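Local coordinates for uncharacterized protein VPA0106 (Vibrio parahaemolyticus, PDB 3U07) that is of unknown function, a probably secreted or periplasmic protein that joins a DUF1254 and a DUF1214 family region in one chain, at residues Val27-Tyr38 / Val261-Leu270; Pro76-His84 / Ser349-Met360. The protein carries 2 engineered substitutions. All coordinates share one frame; numbering follows the deposited sequence.

Contact 1: Val27-Tyr38 / Val261-Leu270; sequences VDLAEDAYIYGY and VGEKKGMEHL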
loop_
_atom_site.group_PDB
_atom_site.type_symbol
_atom_site.label_atom_id
_atom_site.label_comp_id
_atom_site.label_asym_id
_atom_site.label_seq_id
_atom_site.Cartn_x
_atom_site.Cartn_y
_atom_site.Cartn_z
ATOM N N VAL A 27 24.360 -10.793 -19.915
ATOM C CA VAL A 27 24.480 -10.044 -18.666
ATOM C C VAL A 27 23.355 -9.009 -18.653
ATOM O O VAL A 27 22.766 -8.724 -17.605
ATOM C CB VAL A 27 25.843 -9.325 -18.571
ATOM C CG1 VAL A 27 25.848 -8.353 -17.399
ATOM C CG2 VAL A 27 26.949 -10.355 -18.398
ATOM N N ASP A 28 23.063 -8.446 -19.825
ATOM C CA ASP A 28 21.988 -7.469 -19.953
ATOM C C ASP A 28 20.653 -8.165 -19.677
ATOM O O ASP A 28 19.802 -7.643 -18.955
ATOM C CB ASP A 28 21.959 -6.872 -21.366
ATOM C CG ASP A 28 23.143 -5.965 -21.648
ATOM O OD1 ASP A 28 23.799 -5.524 -20.680
ATOM O OD2 ASP A 28 23.408 -5.680 -22.839
ATOM N N LEU A 29 20.479 -9.350 -20.252
ATOM C CA LEU A 29 19.243 -10.102 -20.068
ATOM C C LEU A 29 19.083 -10.471 -18.600
ATOM O O LEU A 29 17.997 -10.336 -18.035
ATOM C CB LEU A 29 19.249 -11.363 -20.939
ATOM C CG LEU A 29 17.901 -12.068 -21.118
ATOM C CD1 LEU A 29 16.858 -11.067 -21.597
ATOM C CD2 LEU A 29 18.044 -13.205 -22.119
ATOM N N ALA A 30 20.173 -10.920 -17.982
ATOM C CA ALA A 30 20.148 -11.304 -16.572
ATOM C C ALA A 30 19.725 -10.128 -15.688
ATOM O O ALA A 30 18.992 -10.310 -14.716
ATOM C CB ALA A 30 21.520 -11.823 -16.143
ATOM N N GLU A 31 20.180 -8.924 -16.026
ATOM C CA GLU A 31 19.815 -7.741 -15.250
ATOM C C GLU A 31 18.315 -7.484 -15.362
ATOM O O GLU A 31 17.639 -7.218 -14.367
ATOM C CB GLU A 31 20.563 -6.501 -15.750
ATOM C CG GLU A 31 20.195 -5.234 -14.982
ATOM C CD GLU A 31 20.886 -3.991 -15.518
ATOM O OE1 GLU A 31 21.860 -4.129 -16.283
ATOM O OE2 GLU A 31 20.462 -2.872 -15.162
ATOM N N ASP A 32 17.796 -7.551 -16.584
ATOM C CA ASP A 32 16.376 -7.327 -16.788
ATOM C C ASP A 32 15.566 -8.447 -16.139
ATOM O O ASP A 32 14.494 -8.203 -15.599
ATOM C CB ASP A 32 16.053 -7.237 -18.282
ATOM C CG ASP A 32 16.675 -6.017 -18.942
ATOM O OD1 ASP A 32 16.848 -4.988 -18.257
ATOM O OD2 ASP A 32 16.976 -6.083 -20.151
ATOM N N ALA A 33 16.082 -9.672 -16.186
ATOM C CA ALA A 33 15.381 -10.807 -15.585
ATOM C C ALA A 33 15.213 -10.568 -14.091
ATOM O O ALA A 33 14.131 -10.756 -13.544
ATOM C CB ALA A 33 16.156 -12.106 -15.829
ATOM N N TYR A 34 16.284 -10.143 -13.426
ATOM C CA TYR A 34 16.191 -9.888 -12.003
ATOM C C TYR A 34 15.238 -8.728 -11.702
ATOM O O TYR A 34 14.470 -8.786 -10.740
ATOM C CB TYR A 34 17.560 -9.567 -11.403
ATOM C CG TYR A 34 17.451 -9.161 -9.952
ATOM C CD1 TYR A 34 17.262 -10.116 -8.952
ATOM C CD2 TYR A 34 17.457 -7.818 -9.584
ATOM C CE1 TYR A 34 17.076 -9.738 -7.621
ATOM C CE2 TYR A 34 17.271 -7.431 -8.253
ATOM C CZ TYR A 34 17.081 -8.393 -7.283
ATOM O OH TYR A 34 16.905 -8.005 -5.976
ATOM N N ILE A 35 15.290 -7.672 -12.510
ATOM C CA ILE A 35 14.421 -6.523 -12.280
ATOM C C ILE A 35 12.946 -6.920 -12.408
ATOM O O ILE A 35 12.103 -6.411 -11.669
ATOM C CB ILE A 35 14.798 -5.348 -13.221
ATOM C CG1 ILE A 35 16.121 -4.729 -12.739
ATOM C CG2 ILE A 35 13.702 -4.278 -13.208
ATOM C CD1 ILE A 35 16.753 -3.756 -13.719
ATOM N N TYR A 36 12.632 -7.832 -13.326
ATOM C CA TYR A 36 11.253 -8.312 -13.464
ATOM C C TYR A 36 10.900 -9.114 -12.205
ATOM O O TYR A 36 9.822 -8.952 -11.626
ATOM C CB TYR A 36 11.105 -9.229 -14.687
ATOM C CG TYR A 36 9.984 -10.248 -14.552
ATOM C CD1 TYR A 36 8.648 -9.892 -14.763
ATOM C CD2 TYR A 36 10.259 -11.554 -14.146
ATOM C CE1 TYR A 36 7.612 -10.815 -14.564
ATOM C CE2 TYR A 36 9.232 -12.485 -13.945
ATOM C CZ TYR A 36 7.914 -12.109 -14.152
ATOM O OH TYR A 36 6.913 -13.031 -13.926
ATOM N N GLY A 37 11.830 -9.964 -11.774
ATOM C CA GLY A 37 11.594 -10.798 -10.604
ATOM C C GLY A 37 11.605 -10.085 -9.268
ATOM O O GLY A 37 11.002 -10.558 -8.296
ATOM N N TYR A 38 12.274 -8.936 -9.225
ATOM C CA TYR A 38 12.391 -8.141 -8.001
ATOM C C TYR A 38 11.087 -7.939 -7.233
ATOM O O TYR A 38 11.016 -8.215 -6.033
ATOM C CB TYR A 38 12.987 -6.768 -8.328
ATOM C CG TYR A 38 13.074 -5.833 -7.141
ATOM C CD1 TYR A 38 14.139 -5.905 -6.241
ATOM C CD2 TYR A 38 12.084 -4.877 -6.916
ATOM C CE1 TYR A 38 14.216 -5.042 -5.142
ATOM C CE2 TYR A 38 12.151 -4.012 -5.824
ATOM C CZ TYR A 38 13.216 -4.101 -4.942
ATOM O OH TYR A 38 13.277 -3.242 -3.867
ATOM N N VAL A 261 24.967 -12.229 -11.173
ATOM C CA VAL A 261 25.333 -10.997 -11.850
ATOM C C VAL A 261 24.090 -10.127 -12.064
ATOM O O VAL A 261 24.140 -8.908 -11.882
ATOM C CB VAL A 261 25.959 -11.320 -13.195
ATOM C CG1 VAL A 261 26.199 -10.065 -13.950
ATOM C CG2 VAL A 261 27.272 -12.057 -12.981
ATOM N N GLY A 262 22.976 -10.754 -12.443
ATOM C CA GLY A 262 21.759 -9.998 -12.675
ATOM C C GLY A 262 21.253 -9.274 -11.445
ATOM O O GLY A 262 20.785 -8.140 -11.534
ATOM N N GLU A 263 21.336 -9.922 -10.291
ATOM C CA GLU A 263 20.875 -9.293 -9.063
ATOM C C GLU A 263 21.760 -8.096 -8.726
ATOM O O GLU A 263 21.266 -7.039 -8.333
ATOM C CB GLU A 263 20.904 -10.290 -7.900
ATOM C CG GLU A 263 20.418 -9.706 -6.589
ATOM C CD GLU A 263 20.330 -10.732 -5.476
ATOM O OE1 GLU A 263 20.709 -11.902 -5.701
ATOM O OE2 GLU A 263 19.879 -10.360 -4.372
ATOM N N LYS A 264 23.069 -8.261 -8.888
ATOM C CA LYS A 264 24.002 -7.183 -8.576
ATOM C C LYS A 264 23.758 -5.951 -9.445
ATOM O O LYS A 264 23.531 -4.865 -8.922
ATOM C CB LYS A 264 25.448 -7.652 -8.739
ATOM C CG LYS A 264 26.381 -7.104 -7.668
ATOM C CD LYS A 264 27.773 -6.855 -8.218
ATOM C CE LYS A 264 28.800 -6.657 -7.103
ATOM N NZ LYS A 264 28.503 -5.514 -6.195
ATOM N N LYS A 265 23.803 -6.113 -10.765
ATOM C CA LYS A 265 23.564 -4.982 -11.658
ATOM C C LYS A 265 22.124 -4.482 -11.531
ATOM O O LYS A 265 21.865 -3.278 -11.557
ATOM C CB LYS A 265 23.853 -5.366 -13.113
ATOM C CG LYS A 265 25.334 -5.504 -13.448
ATOM C CD LYS A 265 25.549 -5.822 -14.927
ATOM C CE LYS A 265 26.064 -4.615 -15.703
ATOM N NZ LYS A 265 25.210 -3.410 -15.509
ATOM N N GLY A 266 21.189 -5.416 -11.389
ATOM C CA GLY A 266 19.791 -5.049 -11.253
ATOM C C GLY A 266 19.550 -4.101 -10.093
ATOM O O GLY A 266 18.931 -3.048 -10.272
HETATM N N MSE A 267 20.032 -4.470 -8.903
HETATM C CA MSE A 267 19.865 -3.635 -7.715
HETATM C C MSE A 267 20.542 -2.278 -7.891
HETATM O O MSE A 267 19.974 -1.250 -7.521
HETATM C CB MSE A 267 20.442 -4.316 -6.469
HETATM C CG MSE A 267 19.488 -5.255 -5.745
HETATM SE SE MSE A 267 17.749 -4.460 -5.335
HETATM C CE MSE A 267 18.302 -3.018 -4.168
ATOM N N GLU A 268 21.756 -2.275 -8.439
ATOM C CA GLU A 268 22.473 -1.021 -8.660
ATOM C C GLU A 268 21.573 -0.098 -9.472
ATOM O O GLU A 268 21.342 1.047 -9.099
ATOM C CB GLU A 268 23.781 -1.266 -9.424
ATOM C CG GLU A 268 24.872 -1.938 -8.604
ATOM C CD GLU A 268 26.103 -2.298 -9.429
ATOM O OE1 GLU A 268 27.015 -2.940 -8.872
ATOM O OE2 GLU A 268 26.164 -1.947 -10.628
ATOM N N HIS A 269 21.058 -0.622 -10.580
ATOM C CA HIS A 269 20.177 0.135 -11.455
ATOM C C HIS A 269 18.974 0.707 -10.702
ATOM O O HIS A 269 18.598 1.860 -10.909
ATOM C CB HIS A 269 19.683 -0.756 -12.592
ATOM C CG HIS A 269 18.727 -0.074 -13.517
ATOM N ND1 HIS A 269 19.132 0.837 -14.468
ATOM C CD2 HIS A 269 17.379 -0.153 -13.620
ATOM C CE1 HIS A 269 18.074 1.289 -15.118
ATOM N NE2 HIS A 269 16.998 0.706 -14.623
ATOM N N LEU A 270 18.370 -0.096 -9.833
ATOM C CA LEU A 270 17.208 0.359 -9.074
ATOM C C LEU A 270 17.546 1.476 -8.095
ATOM O O LEU A 270 16.755 2.402 -7.896
ATOM C CB LEU A 270 16.564 -0.799 -8.310
ATOM C CG LEU A 270 15.876 -1.901 -9.119
ATOM C CD1 LEU A 270 15.075 -2.770 -8.159
ATOM C CD2 LEU A 270 14.956 -1.302 -10.175
#
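Tyr34 is the knob of this helix-helix packing. Its side chain from helix 27-38 sits in a hole made by Gly262, Glu263, Gly266 and Met267 of helix 261-270. The two axes come within 7.3 Å and cross at -69°. Two glycines allow this close approach. Glu31 and Gly262 have CA atoms only 3.9 Å apart, and Gly262 CA lies 3.5 Å from Ala30 O in a CA-H...O contact. Gly266 brings its CA to 4.0 Å from Tyr34 CD2, so backbone packs directly on the ring. The Tyr34 ring is swung out with CG anti to the backbone N (chi1 174°). Its face lies against Glu263, whose CA stands over it, 3.7 Å from the ring centroid, in a CH-pi contact. The extended Glu263 chain then runs on over the same ring. Met267, a selenomethionine, folds its chain back and puts SE at the edge of the Tyr34 ring and obliquely to the Tyr38 ring, 3.6 Å from Tyr38 CE1. Leu270 CD1 stands almost exactly over the centre of the Tyr38 ring.

The other side is looser and polar. The extended Glu31 chain runs over helix 261-270 at Gly266, its CG 3.7 Å from Gly266 N. Glu31 OE1 makes a long salt bridge of 3.5 Å with Lys265 NZ. The methylenes of Lys265 cross Val27 at about a right angle, with CD against CG1. Glu31 OE2 lies by His269 CB, while His269 NE2 is hydrogen-bonded to Asp296. Val27, Glu31, Lys265 and His269 are all partly exposed to solvent.

The contact joins helix 26-52 to helix 253-273. Helix 215-224 supplies Trp215, which meets Tyr34 edge-to-face, and helix 295-305 packs against Tyr38 and Leu270.

Contact 2: Pro76-His84 / Ser349-Met360; sequences PTINNDTLH and SVTIYGNDNRLM
Tyr353 OH donates to Ile78 O at 2.8 Å and is also hydrogen-bonded to Arg413. Here a loop leading into strand 82-90 of one antiparallel sheet lies over strand 347-354 of another, so the contact links a DUF1254 region to a DUF1214 region. The hydroxyl meets the Ile78 carbonyl from above its plane, 67° out of it. Thr77 packs on the same tyrosine: its CG2 sits over the centre of the ring, 3.8 Å from the centroid, in a CH-pi contact. Thr77 OG1 is hydrogen-bonded to Tyr409 OH. Thr77 N donates to Arg358 O at 3.0 Å, nearly in line with that C=O bond. The turn carrying Arg358 is shaped by an Asx turn, in which Leu359 N donates to Asn357 OD1.

Met360, a selenomethionine, bends at chi3 (-104°) and lays its end along the loop. Its SE lies 3.4 Å from Asn80 OD1, and its CE is close to Ile78 O. Asn80 ND2 has Ser369 as its partner.

Further back along strand 347-354, Ser349 OG and Asp81 OD2 are 3.0 Å apart. Asp81 OD2 is also hydrogen-bonded to Tyr415 OH.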
loop_
_atom_site.group_PDB
_atom_site.type_symbol
_atom_site.label_atom_id
_atom_site.label_comp_id
_atom_site.label_asym_id
_atom_site.label_seq_id
_atom_site.Cartn_x
_atom_site.Cartn_y
_atom_site.Cartn_z
ATOM N N PRO A 76 8.428 3.812 9.706
ATOM C CA PRO A 76 7.082 4.073 10.224
ATOM C C PRO A 76 6.265 5.057 9.384
ATOM O O PRO A 76 5.943 4.775 8.229
ATOM C CB PRO A 76 7.358 4.593 11.632
ATOM C CG PRO A 76 8.559 3.795 12.032
ATOM C CD PRO A 76 9.425 3.889 10.791
ATOM N N THR A 77 5.938 6.206 9.974
ATOM C CA THR A 77 5.145 7.242 9.309
ATOM C C THR A 77 3.780 6.672 8.914
ATOM O O THR A 77 3.394 6.706 7.741
ATOM C CB THR A 77 5.847 7.772 8.035
ATOM O OG1 THR A 77 7.212 8.080 8.330
ATOM C CG2 THR A 77 5.159 9.033 7.535
ATOM N N ILE A 78 3.051 6.156 9.902
ATOM C CA ILE A 78 1.738 5.559 9.668
ATOM C C ILE A 78 0.571 6.521 9.902
ATOM O O ILE A 78 0.653 7.443 10.718
ATOM C CB ILE A 78 1.529 4.309 10.558
ATOM C CG1 ILE A 78 0.303 3.523 10.076
ATOM C CG2 ILE A 78 1.370 4.729 12.015
ATOM C CD1 ILE A 78 -0.007 2.282 10.895
ATOM N N ASN A 79 -0.518 6.269 9.178
ATOM C CA ASN A 79 -1.745 7.065 9.225
ATOM C C ASN A 79 -2.318 7.362 10.602
ATOM O O ASN A 79 -2.374 6.488 11.466
ATOM C CB ASN A 79 -2.845 6.371 8.418
ATOM C CG ASN A 79 -2.545 6.316 6.937
ATOM O OD1 ASN A 79 -1.386 6.233 6.529
ATOM N ND2 ASN A 79 -3.594 6.338 6.121
ATOM N N ASN A 80 -2.748 8.605 10.787
ATOM C CA ASN A 80 -3.393 9.035 12.023
ATOM C C ASN A 80 -4.840 9.230 11.565
ATOM O O ASN A 80 -5.695 9.732 12.302
ATOM C CB ASN A 80 -2.806 10.364 12.514
ATOM C CG ASN A 80 -3.354 10.781 13.873
ATOM O OD1 ASN A 80 -3.473 9.959 14.784
ATOM N ND2 ASN A 80 -3.668 12.065 14.021
ATOM N N ASP A 81 -5.094 8.800 10.328
ATOM C CA ASP A 81 -6.405 8.921 9.694
ATOM C C ASP A 81 -7.320 7.704 9.813
ATOM O O ASP A 81 -8.538 7.855 9.921
ATOM C CB ASP A 81 -6.254 9.227 8.193
ATOM C CG ASP A 81 -5.291 10.368 7.906
ATOM O OD1 ASP A 81 -5.171 11.284 8.746
ATOM O OD2 ASP A 81 -4.668 10.356 6.822
ATOM N N THR A 82 -6.747 6.506 9.803
ATOM C CA THR A 82 -7.569 5.303 9.824
ATOM C C THR A 82 -7.141 4.144 10.719
ATOM O O THR A 82 -5.985 4.047 11.125
ATOM C CB THR A 82 -7.700 4.744 8.386
ATOM O OG1 THR A 82 -6.392 4.565 7.821
ATOM C CG2 THR A 82 -8.490 5.701 7.502
ATOM N N LEU A 83 -8.104 3.272 11.022
ATOM C CA LEU A 83 -7.862 2.062 11.809
ATOM C C LEU A 83 -7.612 1.017 10.714
ATOM O O LEU A 83 -7.998 1.233 9.565
ATOM C CB LEU A 83 -9.103 1.677 12.615
ATOM C CG LEU A 83 -9.684 2.725 13.563
ATOM C CD1 LEU A 83 -10.998 2.205 14.123
ATOM C CD2 LEU A 83 -8.700 3.035 14.680
ATOM N N HIS A 84 -6.997 -0.112 11.042
ATOM C CA HIS A 84 -6.722 -1.089 9.997
ATOM C C HIS A 84 -6.977 -2.547 10.338
ATOM O O HIS A 84 -6.972 -2.951 11.501
ATOM C CB HIS A 84 -5.265 -0.968 9.531
ATOM C CG HIS A 84 -4.291 -1.691 10.413
ATOM N ND1 HIS A 84 -3.752 -1.129 11.551
ATOM C CD2 HIS A 84 -3.813 -2.958 10.358
ATOM C CE1 HIS A 84 -2.986 -2.018 12.159
ATOM N NE2 HIS A 84 -3.007 -3.137 11.457
ATOM N N SER A 349 -5.373 15.477 4.723
ATOM C CA SER A 349 -4.840 15.701 6.059
ATOM C C SER A 349 -3.335 15.949 6.012
ATOM O O SER A 349 -2.675 15.638 5.025
ATOM C CB SER A 349 -5.105 14.468 6.923
ATOM O OG SER A 349 -4.443 13.330 6.383
ATOM N N VAL A 350 -2.803 16.535 7.079
ATOM C CA VAL A 350 -1.372 16.764 7.184
ATOM C C VAL A 350 -1.046 16.282 8.592
ATOM O O VAL A 350 -1.699 16.674 9.557
ATOM C CB VAL A 350 -0.988 18.265 6.972
ATOM C CG1 VAL A 350 -2.128 19.001 6.316
ATOM C CG2 VAL A 350 -0.576 18.914 8.272
ATOM N N THR A 351 -0.058 15.404 8.700
ATOM C CA THR A 351 0.318 14.833 9.991
ATOM C C THR A 351 1.772 15.133 10.331
ATOM O O THR A 351 2.626 15.190 9.447
ATOM C CB THR A 351 0.097 13.296 9.981
ATOM O OG1 THR A 351 -1.246 13.012 9.561
ATOM C CG2 THR A 351 0.328 12.702 11.367
ATOM N N ILE A 352 2.049 15.311 11.617
ATOM C CA ILE A 352 3.397 15.618 12.077
ATOM C C ILE A 352 4.120 14.407 12.654
ATOM O O ILE A 352 3.565 13.673 13.468
ATOM C CB ILE A 352 3.369 16.729 13.152
ATOM C CG1 ILE A 352 2.717 17.986 12.573
ATOM C CG2 ILE A 352 4.782 17.017 13.654
ATOM C CD1 ILE A 352 3.360 18.474 11.281
ATOM N N TYR A 353 5.366 14.216 12.230
ATOM C CA TYR A 353 6.189 13.104 12.696
ATOM C C TYR A 353 7.572 13.617 13.097
ATOM O O TYR A 353 8.073 14.585 12.519
ATOM C CB TYR A 353 6.361 12.066 11.582
ATOM C CG TYR A 353 5.074 11.465 11.065
ATOM C CD1 TYR A 353 4.563 10.282 11.606
ATOM C CD2 TYR A 353 4.369 12.075 10.028
ATOM C CE1 TYR A 353 3.383 9.723 11.122
ATOM C CE2 TYR A 353 3.188 11.526 9.539
ATOM C CZ TYR A 353 2.702 10.351 10.088
ATOM O OH TYR A 353 1.538 9.810 9.596
ATOM N N GLY A 354 8.187 12.969 14.083
ATOM C CA GLY A 354 9.517 13.371 14.500
ATOM C C GLY A 354 10.522 12.710 13.576
ATOM O O GLY A 354 10.348 11.553 13.200
ATOM N N ASN A 355 11.569 13.428 13.189
ATOM C CA ASN A 355 12.571 12.850 12.297
ATOM C C ASN A 355 13.361 11.717 12.951
ATOM O O ASN A 355 13.853 10.816 12.265
ATOM C CB ASN A 355 13.561 13.919 11.829
ATOM C CG ASN A 355 12.978 14.835 10.780
ATOM O OD1 ASN A 355 12.204 15.735 11.089
ATOM N ND2 ASN A 355 13.337 14.599 9.522
ATOM N N ASP A 356 13.471 11.767 14.275
ATOM C CA ASP A 356 14.235 10.781 15.032
ATOM C C ASP A 356 13.684 9.359 15.048
ATOM O O ASP A 356 14.423 8.410 14.790
ATOM C CB ASP A 356 14.435 11.277 16.471
ATOM C CG ASP A 356 13.126 11.597 17.170
ATOM O OD1 ASP A 356 13.163 11.973 18.360
ATOM O OD2 ASP A 356 12.060 11.474 16.532
ATOM N N ASN A 357 12.399 9.207 15.346
ATOM C CA ASN A 357 11.788 7.882 15.405
ATOM C C ASN A 357 10.757 7.643 14.310
ATOM O O ASN A 357 10.184 6.558 14.213
ATOM C CB ASN A 357 11.120 7.673 16.762
ATOM C CG ASN A 357 10.062 8.714 17.052
ATOM O OD1 ASN A 357 9.552 9.366 16.141
ATOM N ND2 ASN A 357 9.715 8.868 18.323
ATOM N N ARG A 358 10.515 8.661 13.494
ATOM C CA ARG A 358 9.546 8.551 12.413
ATOM C C ARG A 358 8.159 8.185 12.923
ATOM O O ARG A 358 7.366 7.572 12.210
ATOM C CB ARG A 358 10.017 7.519 11.396
ATOM C CG ARG A 358 11.171 7.998 10.543
ATOM C CD ARG A 358 11.812 6.829 9.837
ATOM N NE ARG A 358 12.560 7.236 8.656
ATOM C CZ ARG A 358 12.942 6.394 7.702
ATOM N NH1 ARG A 358 12.644 5.105 7.802
ATOM N NH2 ARG A 358 13.608 6.839 6.644
ATOM N N LEU A 359 7.874 8.567 14.162
ATOM C CA LEU A 359 6.578 8.301 14.773
ATOM C C LEU A 359 5.946 9.638 15.120
ATOM O O LEU A 359 6.619 10.672 15.108
ATOM C CB LEU A 359 6.741 7.505 16.069
ATOM C CG LEU A 359 7.538 6.201 16.104
ATOM C CD1 LEU A 359 7.443 5.621 17.504
ATOM C CD2 LEU A 359 7.003 5.211 15.074
HETATM N N MSE A 360 4.653 9.622 15.428
HETATM C CA MSE A 360 3.976 10.850 15.820
HETATM C C MSE A 360 4.634 11.303 17.117
HETATM O O MSE A 360 5.220 10.491 17.838
HETATM C CB MSE A 360 2.486 10.600 16.033
HETATM C CG MSE A 360 1.654 10.908 14.802
HETATM SE SE MSE A 360 -0.114 10.138 14.848
HETATM C CE MSE A 360 0.190 8.669 13.625
#

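From the N terminus, the chain first forms helix 26-52, which carries residues 27-38. An unmodelled gap, 63-75, comes just before residues 76-84, which lead into strand 82-90 and the first sheet. The chain then builds further strands and helices before helix 253-273 returns to the first helix. That return closes contact 1, a loop of 222 intervening residues. Contact 2 closes later, when strand 347-354 and the turn after it meet residues 76-84. The two loops therefore cross and neither contains the other. Contact 1 ties the N-terminal helix 26-52 to helix 253-273; contact 2 bridges two separate sheets. Their centres are about 34 Å apart and their nearest atoms about 14 Å.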